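Local coordinates for Oxidored_FMN domain-containing protein (PDB 6L6J) that probably oxidises the amine 6-hydroxypseudooxynicotine, using a bound flavin mononucleotide and a [4Fe-4S] cluster, at residues 75-80 and 162-167; 154-159 and 209-214; 167-172 and 202-207. One frame throughout, in Å; residues are numbered along the deposited sequence.

Overall arrangement
All three contacts lie in the N-terminal FMN-binding barrel. From the N terminus, the loop 75-80, which follows strand 55-62, waits for 162-167, where contact 1 closes its loop at the turn leading into strand 166-171. Before that, helix 142-162 has supplied 154-159, whose partner 209-214 comes only near the end of helix 197-215, so contacts 1 and 2 cross. Contact 3 closes between strand residues 167-172 and helix residues 202-207, nested inside the loop of contact 2. Contact 1 ties the loop to the helix-to-strand turn, contact 2 joins helices 142-162 and 197-215, and contact 3 lays the latter on strand 166-171.

Contact 1 of 3, residues 75-80 and 162-167; sequences PRMYSD and AGFDIV. With SO4 (sulfate ion), chain G.
In the layer between barrel strands and outer helices of a TIM barrel, just before strand 166-171 begins, the side chain of Met-77 meets that of Phe-164. The methionine belongs to the long loop between strand 55-62 and helix 83-94, and the two side chains approach from opposite directions. The terminal methyl does all the touching: Met-77 CE lies 3.3 Å from Phe-164 CE2 and 3.8 Å from Phe-164 CD2, approaching the ring obliquely. Its CG is anti to the backbone N (chi1 -156°), and after a bend at chi2, the turn about CG-SD (chi3 106°) sends CE toward the ring. The same methyl has a second neighbour, Ala-162 CB, at 4.2 Å. A long, flexible, apolar chain suits this place, because it can follow the uneven surface made by an aromatic ring and an alanine. Around the pair, Thr-61, Leu-104 and Ala-159 also touch Met-77, while Ala-159 touches Phe-164 as well.

Between the two residues met by the methyl stands Gly-163, which ends helix 142-162 in a Schellman motif. Its positive phi would jam a CB against the preceding carbonyl, so glycine suits the turn from which Phe-164 packs on Val-102 of strand 99-105.

The neighbouring Arg-76 serves a different partner. Its NH1 donates to O3 of a sulfate, probably from the crystallisation liquor, at 3.3 Å with an N-H...O angle of 156°. The anion sits at the guanidinium edge, whereas Tyr-78 CZ lies 3.8 Å above one face of the Arg-76 guanidinium, displaced toward its rim. Lys-81 NZ gives the same sulfate a further hydrogen bond.

Apolar filling of this kind, with a loop side chain laid against the helix-to-strand turn, belongs to the outer hydrophobic layer of an eight-stranded TIM barrel.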
# COMPACT_ATOMS: atom_id res chain seq x y z
N PRO A 75 -13.32 3.95 -11.72
CA PRO A 75 -13.71 4.41 -13.04
C PRO A 75 -14.77 3.48 -13.63
O PRO A 75 -14.81 2.34 -13.23
CB PRO A 75 -12.43 4.32 -13.89
CG PRO A 75 -11.33 4.35 -12.87
CD PRO A 75 -11.89 3.66 -11.64
N ARG A 76 -15.57 3.99 -14.56
CA ARG A 76 -16.63 3.22 -15.27
C ARG A 76 -16.56 3.52 -16.77
O ARG A 76 -16.31 4.68 -17.15
CB ARG A 76 -18.00 3.59 -14.71
CG ARG A 76 -18.17 3.34 -13.22
CD ARG A 76 -19.09 4.37 -12.56
NE ARG A 76 -19.75 3.82 -11.40
CZ ARG A 76 -20.96 4.14 -10.99
NH1 ARG A 76 -21.70 5.03 -11.64
NH2 ARG A 76 -21.46 3.52 -9.93
N MET A 77 -16.80 2.50 -17.59
CA MET A 77 -16.81 2.63 -19.06
C MET A 77 -17.99 1.81 -19.61
O MET A 77 -17.85 1.24 -20.69
CB MET A 77 -15.46 2.17 -19.63
CG MET A 77 -15.11 2.75 -20.99
SD MET A 77 -14.81 4.52 -20.93
CE MET A 77 -13.03 4.50 -21.09
N TYR A 78 -19.12 1.78 -18.89
CA TYR A 78 -20.32 0.99 -19.28
C TYR A 78 -21.39 1.90 -19.86
O TYR A 78 -22.46 1.40 -20.22
CB TYR A 78 -20.92 0.16 -18.13
CG TYR A 78 -21.29 0.90 -16.87
CD1 TYR A 78 -22.37 1.77 -16.83
CD2 TYR A 78 -20.58 0.68 -15.69
CE1 TYR A 78 -22.73 2.40 -15.65
CE2 TYR A 78 -20.92 1.31 -14.50
CZ TYR A 78 -22.00 2.17 -14.48
OH TYR A 78 -22.30 2.80 -13.31
N SER A 79 -21.09 3.19 -19.97
CA SER A 79 -22.01 4.21 -20.52
C SER A 79 -21.23 5.38 -21.15
O SER A 79 -20.22 5.82 -20.58
CB SER A 79 -22.98 4.69 -19.46
OG SER A 79 -23.45 6.00 -19.76
N ASP A 80 -21.75 5.91 -22.26
CA ASP A 80 -21.09 6.96 -23.09
C ASP A 80 -20.85 8.24 -22.27
O ASP A 80 -19.93 9.02 -22.62
CB ASP A 80 -21.89 7.22 -24.38
CG ASP A 80 -21.62 6.22 -25.50
OD1 ASP A 80 -20.91 5.20 -25.27
OD2 ASP A 80 -22.10 6.47 -26.60
N ALA A 162 -12.27 7.76 -25.94
CA ALA A 162 -11.70 8.53 -24.81
C ALA A 162 -10.23 8.89 -25.10
O ALA A 162 -9.72 9.91 -24.56
CB ALA A 162 -11.87 7.71 -23.56
N GLY A 163 -9.55 8.06 -25.90
CA GLY A 163 -8.17 8.29 -26.38
C GLY A 163 -7.12 7.43 -25.69
O GLY A 163 -5.92 7.76 -25.85
N PHE A 164 -7.54 6.41 -24.94
CA PHE A 164 -6.65 5.41 -24.30
C PHE A 164 -5.83 4.73 -25.41
O PHE A 164 -6.36 4.39 -26.51
CB PHE A 164 -7.46 4.42 -23.45
CG PHE A 164 -8.06 4.98 -22.17
CD1 PHE A 164 -7.26 5.25 -21.06
CD2 PHE A 164 -9.41 5.26 -22.07
CE1 PHE A 164 -7.80 5.77 -19.90
CE2 PHE A 164 -9.95 5.78 -20.90
CZ PHE A 164 -9.15 6.03 -19.82
N ASP A 165 -4.55 4.51 -25.14
CA ASP A 165 -3.57 3.89 -26.07
C ASP A 165 -3.56 2.38 -25.88
O ASP A 165 -3.25 1.66 -26.88
CB ASP A 165 -2.17 4.46 -25.84
CG ASP A 165 -2.14 5.97 -25.99
OD1 ASP A 165 -2.34 6.46 -27.13
OD2 ASP A 165 -1.97 6.65 -24.96
N ILE A 166 -3.82 1.93 -24.65
CA ILE A 166 -3.72 0.51 -24.20
C ILE A 166 -5.03 0.15 -23.50
O ILE A 166 -5.35 0.79 -22.46
CB ILE A 166 -2.51 0.30 -23.26
CG1 ILE A 166 -1.21 0.87 -23.86
CG2 ILE A 166 -2.36 -1.17 -22.90
CD1 ILE A 166 -0.08 1.04 -22.86
N VAL A 167 -5.74 -0.84 -24.03
CA VAL A 167 -7.06 -1.30 -23.53
C VAL A 167 -6.86 -2.73 -23.04
O VAL A 167 -6.36 -3.53 -23.84
CB VAL A 167 -8.12 -1.18 -24.64
CG1 VAL A 167 -9.47 -1.76 -24.26
CG2 VAL A 167 -8.28 0.26 -25.08
S SO4 G . -25.12 6.97 -11.33
O1 SO4 G . -24.55 7.67 -12.46
O2 SO4 G . -26.54 7.23 -11.25
O3 SO4 G . -24.92 5.55 -11.46
O4 SO4 G . -24.50 7.41 -10.11

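Contact 2 of 3, residues 154-159 and 209-214; sequences DAALRA and SDVKDA
Ala-156, on the buried side of helix 142-162, presents its methyl straight to helix 197-215, where Val-211 receives it. Ala-156 CB and Val-211 CG1 are 3.6 Å apart, and the backbones come close here too, with 6.2 Å between Ala-156 CA and Val-211 CA. A residue no larger than alanine lets two neighbouring helices approach this closely. On the other helix, Val-211 has CG1 anti to its backbone N (chi1 -179°), which sets that branch against the alanine and leaves CG2 to pack on Val-169 of strand 166-171. The beta-branched valine therefore bridges helix and barrel wall at once.

The next residue, Leu-157, is exposed and closes the outer border of the contact. Its isobutyl group leans over Ala-214: Leu-157 CG stands 4.4 Å from Ala-214 CB, and Leu-157 CD2 is 3.8 Å from Ala-214 O. Alanine again leaves room for a larger partner, so small and large residues are exchanged between the helices at the two levels.

Arg-158 turns elsewhere, its NE forming a salt bridge with Asp-80. Ala-159, one step further, packs its methyl on Val-167, so that this face of the helix rests on the barrel strand.

No hydrogen bond crosses between 154-159 and 209-214. A polar tie between the same helices is the salt bridge from Asp-210 OD2 to Arg-149 NE, earlier on helix 142-162. With mainly apolar groups meeting, the contact probably depends on dispersion and, at the buried Ala-156/Val-211 pair, on exclusion of water; the Leu-157 end is open to solvent and likely contributes less.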
# COMPACT_ATOMS: atom_id res chain seq x y z
N ASP A 154 -17.91 -3.18 -26.41
CA ASP A 154 -18.52 -1.82 -26.37
C ASP A 154 -17.74 -0.89 -25.42
O ASP A 154 -17.48 0.26 -25.79
CB ASP A 154 -20.01 -1.85 -26.01
CG ASP A 154 -20.89 -2.28 -27.16
OD1 ASP A 154 -20.38 -2.38 -28.29
OD2 ASP A 154 -22.09 -2.50 -26.94
N ALA A 155 -17.38 -1.37 -24.24
CA ALA A 155 -16.49 -0.65 -23.30
C ALA A 155 -15.12 -0.40 -23.95
O ALA A 155 -14.51 0.66 -23.64
CB ALA A 155 -16.34 -1.42 -22.01
N ALA A 156 -14.61 -1.32 -24.79
CA ALA A 156 -13.32 -1.16 -25.50
C ALA A 156 -13.46 -0.01 -26.50
O ALA A 156 -12.58 0.88 -26.49
CB ALA A 156 -12.89 -2.43 -26.18
N LEU A 157 -14.57 0.00 -27.27
CA LEU A 157 -14.91 1.09 -28.23
C LEU A 157 -14.96 2.43 -27.48
O LEU A 157 -14.28 3.37 -27.95
CB LEU A 157 -16.20 0.77 -28.98
CG LEU A 157 -16.05 -0.34 -30.02
CD1 LEU A 157 -17.40 -0.87 -30.49
CD2 LEU A 157 -15.23 0.12 -31.21
N ARG A 158 -15.65 2.51 -26.35
CA ARG A 158 -15.76 3.75 -25.54
C ARG A 158 -14.36 4.22 -25.13
O ARG A 158 -14.10 5.46 -25.19
CB ARG A 158 -16.63 3.53 -24.30
CG ARG A 158 -18.12 3.37 -24.59
CD ARG A 158 -18.97 3.40 -23.32
NE ARG A 158 -20.34 3.00 -23.60
CZ ARG A 158 -20.79 1.73 -23.61
NH1 ARG A 158 -19.99 0.73 -23.29
NH2 ARG A 158 -22.04 1.49 -23.93
N ALA A 159 -13.48 3.30 -24.74
CA ALA A 159 -12.10 3.60 -24.31
C ALA A 159 -11.30 4.21 -25.47
O ALA A 159 -10.53 5.14 -25.22
CB ALA A 159 -11.43 2.36 -23.77
N SER A 209 -10.10 -11.68 -28.41
CA SER A 209 -10.34 -11.61 -29.87
C SER A 209 -11.36 -10.51 -30.19
O SER A 209 -11.13 -9.78 -31.18
CB SER A 209 -10.79 -12.95 -30.40
OG SER A 209 -11.46 -12.83 -31.65
N ASP A 210 -12.45 -10.38 -29.42
CA ASP A 210 -13.52 -9.37 -29.69
C ASP A 210 -12.94 -7.96 -29.53
O ASP A 210 -13.24 -7.11 -30.37
CB ASP A 210 -14.75 -9.56 -28.82
CG ASP A 210 -15.53 -10.79 -29.24
OD1 ASP A 210 -15.10 -11.43 -30.23
OD2 ASP A 210 -16.52 -11.11 -28.55
N VAL A 211 -12.13 -7.76 -28.50
CA VAL A 211 -11.54 -6.44 -28.16
C VAL A 211 -10.47 -6.10 -29.21
O VAL A 211 -10.40 -4.93 -29.68
CB VAL A 211 -10.97 -6.45 -26.74
CG1 VAL A 211 -10.40 -5.09 -26.38
CG2 VAL A 211 -12.00 -6.88 -25.70
N LYS A 212 -9.66 -7.08 -29.60
CA LYS A 212 -8.63 -6.91 -30.66
C LYS A 212 -9.33 -6.49 -31.95
O LYS A 212 -8.89 -5.51 -32.56
CB LYS A 212 -7.79 -8.18 -30.80
CG LYS A 212 -6.29 -7.90 -30.86
CD LYS A 212 -5.45 -9.15 -31.01
CE LYS A 212 -4.39 -9.02 -32.08
NZ LYS A 212 -3.86 -10.34 -32.48
N ASP A 213 -10.42 -7.15 -32.33
CA ASP A 213 -11.16 -6.81 -33.58
C ASP A 213 -11.76 -5.41 -33.41
O ASP A 213 -11.75 -4.64 -34.36
CB ASP A 213 -12.21 -7.86 -33.95
CG ASP A 213 -11.66 -9.29 -34.00
OD1 ASP A 213 -10.41 -9.46 -34.22
OD2 ASP A 213 -12.47 -10.24 -33.78
N ALA A 214 -12.23 -5.10 -32.20
CA ALA A 214 -12.90 -3.83 -31.87
C ALA A 214 -11.94 -2.64 -32.03
O ALA A 214 -12.31 -1.69 -32.74
CB ALA A 214 -13.49 -3.91 -30.48

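Contact 3 of 3, residues 167-172 and 202-207; sequences VYVYCA and RLLRET. With FMN (flavin mononucleotide), chain B.
Val-169 and Leu-204 meet where strand 166-171 and helix 197-215 pack as a beta-alpha unit of the TIM barrel, running antiparallel at 177° with 9.8 Å between the axes of the short segments. Their side chains cross obliquely, Val-169 CG1 lying 3.6 Å from Leu-204 CD1. That same leucine methyl reaches Cys-171 CB at 4.2 Å, so one long branched residue spans two strand positions, both pointing toward the helix. The other valine branch, CG2, is 4.2 Å from Thr-207 CG2.

Between Val-169 and Cys-171, Tyr-170 points away from the helix, into the barrel. With CG anti to the backbone N (chi1 -179°), its ring extends to the flavin, Tyr-170 CE1 standing 3.4 Å from FMN O2 at an oblique approach, while the hydroxyl is hydrogen-bonded to His-173 ND1. A serine here would probably leave a gap beside the flavin O2 and His-173 without its hydroxyl partner.

Threonine suits the buried helix face because it offers a methyl and satisfies its own hydroxyl: Thr-207 OG1 donates to Leu-203 O at 2.8 Å, from the face of that carbonyl opposite to Thr-207 N.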
# COMPACT_ATOMS: atom_id res chain seq x y z
N VAL A 167 -5.74 -0.84 -24.03
CA VAL A 167 -7.06 -1.30 -23.53
C VAL A 167 -6.86 -2.73 -23.04
O VAL A 167 -6.36 -3.53 -23.84
CB VAL A 167 -8.12 -1.18 -24.64
CG1 VAL A 167 -9.47 -1.76 -24.26
CG2 VAL A 167 -8.28 0.26 -25.08
N TYR A 168 -7.22 -3.03 -21.77
CA TYR A 168 -6.90 -4.32 -21.08
C TYR A 168 -8.04 -5.33 -21.24
O TYR A 168 -9.23 -4.95 -21.47
CB TYR A 168 -6.57 -4.13 -19.60
CG TYR A 168 -5.11 -3.87 -19.28
CD1 TYR A 168 -4.56 -2.60 -19.40
CD2 TYR A 168 -4.31 -4.87 -18.79
CE1 TYR A 168 -3.23 -2.35 -19.06
CE2 TYR A 168 -2.99 -4.63 -18.44
CZ TYR A 168 -2.44 -3.37 -18.59
OH TYR A 168 -1.12 -3.17 -18.27
N VAL A 169 -7.67 -6.61 -21.14
CA VAL A 169 -8.59 -7.75 -20.86
C VAL A 169 -8.14 -8.32 -19.51
O VAL A 169 -6.98 -8.74 -19.41
CB VAL A 169 -8.57 -8.79 -21.99
CG1 VAL A 169 -8.94 -10.18 -21.51
CG2 VAL A 169 -9.49 -8.39 -23.13
N TYR A 170 -8.99 -8.25 -18.48
CA TYR A 170 -8.53 -8.43 -17.08
C TYR A 170 -8.91 -9.82 -16.60
O TYR A 170 -10.12 -10.15 -16.53
CB TYR A 170 -9.15 -7.37 -16.18
CG TYR A 170 -8.75 -7.46 -14.74
CD1 TYR A 170 -7.42 -7.36 -14.37
CD2 TYR A 170 -9.68 -7.58 -13.73
CE1 TYR A 170 -7.03 -7.41 -13.04
CE2 TYR A 170 -9.31 -7.61 -12.40
CZ TYR A 170 -7.98 -7.53 -12.05
OH TYR A 170 -7.58 -7.57 -10.76
N CYS A 171 -7.90 -10.61 -16.26
CA CYS A 171 -8.06 -11.99 -15.75
C CYS A 171 -7.02 -12.25 -14.66
O CYS A 171 -6.08 -12.99 -14.92
CB CYS A 171 -7.94 -12.99 -16.88
SG CYS A 171 -8.23 -14.68 -16.33
N ALA A 172 -7.21 -11.66 -13.47
CA ALA A 172 -6.22 -11.63 -12.37
C ALA A 172 -6.90 -11.37 -11.03
O ALA A 172 -8.12 -11.26 -11.02
CB ALA A 172 -5.16 -10.59 -12.66
N ARG A 202 -12.14 -20.60 -22.98
CA ARG A 202 -12.96 -20.11 -24.12
C ARG A 202 -13.39 -18.65 -23.89
O ARG A 202 -13.34 -17.84 -24.86
CB ARG A 202 -14.20 -20.99 -24.32
CG ARG A 202 -15.09 -20.57 -25.48
CD ARG A 202 -16.24 -21.53 -25.79
NE ARG A 202 -15.82 -22.93 -25.70
CZ ARG A 202 -15.00 -23.53 -26.57
NH1 ARG A 202 -14.53 -22.88 -27.62
NH2 ARG A 202 -14.65 -24.79 -26.38
N LEU A 203 -13.83 -18.29 -22.69
CA LEU A 203 -14.39 -16.95 -22.47
C LEU A 203 -13.27 -15.92 -22.58
O LEU A 203 -13.49 -14.87 -23.23
CB LEU A 203 -15.10 -16.87 -21.12
CG LEU A 203 -15.88 -15.58 -20.88
CD1 LEU A 203 -16.62 -15.14 -22.14
CD2 LEU A 203 -16.86 -15.75 -19.74
N LEU A 204 -12.10 -16.22 -21.99
CA LEU A 204 -10.90 -15.34 -22.05
C LEU A 204 -10.44 -15.17 -23.50
O LEU A 204 -10.15 -14.02 -23.87
CB LEU A 204 -9.76 -15.93 -21.20
CG LEU A 204 -8.43 -15.17 -21.32
CD1 LEU A 204 -8.60 -13.71 -20.93
CD2 LEU A 204 -7.35 -15.82 -20.50
N ARG A 205 -10.35 -16.25 -24.27
CA ARG A 205 -9.95 -16.22 -25.71
C ARG A 205 -10.98 -15.41 -26.50
O ARG A 205 -10.59 -14.43 -27.14
CB ARG A 205 -9.75 -17.65 -26.25
CG ARG A 205 -9.96 -17.85 -27.74
CD ARG A 205 -10.06 -19.31 -28.14
NE ARG A 205 -8.73 -19.92 -28.23
CZ ARG A 205 -8.34 -21.06 -27.65
NH1 ARG A 205 -9.17 -21.79 -26.92
NH2 ARG A 205 -7.10 -21.49 -27.83
N GLU A 206 -12.26 -15.79 -26.45
CA GLU A 206 -13.37 -15.14 -27.21
C GLU A 206 -13.45 -13.64 -26.90
O GLU A 206 -13.75 -12.86 -27.80
CB GLU A 206 -14.71 -15.80 -26.88
CG GLU A 206 -14.88 -17.18 -27.49
CD GLU A 206 -16.24 -17.78 -27.20
OE1 GLU A 206 -16.85 -17.39 -26.18
OE2 GLU A 206 -16.70 -18.61 -28.00
N THR A 207 -13.22 -13.23 -25.66
CA THR A 207 -13.26 -11.81 -25.25
C THR A 207 -12.08 -11.09 -25.93
O THR A 207 -12.34 -10.17 -26.76
CB THR A 207 -13.29 -11.70 -23.72
OG1 THR A 207 -14.52 -12.31 -23.31
CG2 THR A 207 -13.26 -10.28 -23.20
N1 FMN B . -4.07 -4.37 -9.53
C2 FMN B . -5.10 -4.43 -10.44
O2 FMN B . -5.00 -5.25 -11.36
N3 FMN B . -6.18 -3.64 -10.43
C4 FMN B . -6.34 -2.70 -9.48
O4 FMN B . -7.33 -1.98 -9.47
C4A FMN B . -5.29 -2.58 -8.43
N5 FMN B . -5.39 -1.66 -7.44
C5A FMN B . -4.37 -1.53 -6.55
C6 FMN B . -4.43 -0.53 -5.58
C7 FMN B . -3.38 -0.40 -4.69
C7M FMN B . -3.49 0.62 -3.63
C8 FMN B . -2.20 -1.26 -4.79
C8M FMN B . -1.07 -1.16 -3.81
C9 FMN B . -2.12 -2.24 -5.74
C9A FMN B . -3.16 -2.41 -6.65
N10 FMN B . -3.08 -3.38 -7.66
C10 FMN B . -4.12 -3.47 -8.54
C1' FMN B . -1.90 -4.29 -7.81
C2' FMN B . -0.77 -3.59 -8.53
O2' FMN B . -1.20 -3.35 -9.86
C3' FMN B . 0.50 -4.40 -8.57
O3' FMN B . 0.26 -5.57 -9.35
C4' FMN B . 1.03 -4.80 -7.20
O4' FMN B . 0.96 -3.68 -6.29
C5' FMN B . 2.45 -5.34 -7.29
O5' FMN B . 3.28 -4.31 -7.80
P FMN B . 4.11 -3.35 -6.79
O1P FMN B . 5.08 -4.26 -6.06
O2P FMN B . 4.76 -2.38 -7.73
O3P FMN B . 3.07 -2.72 -5.89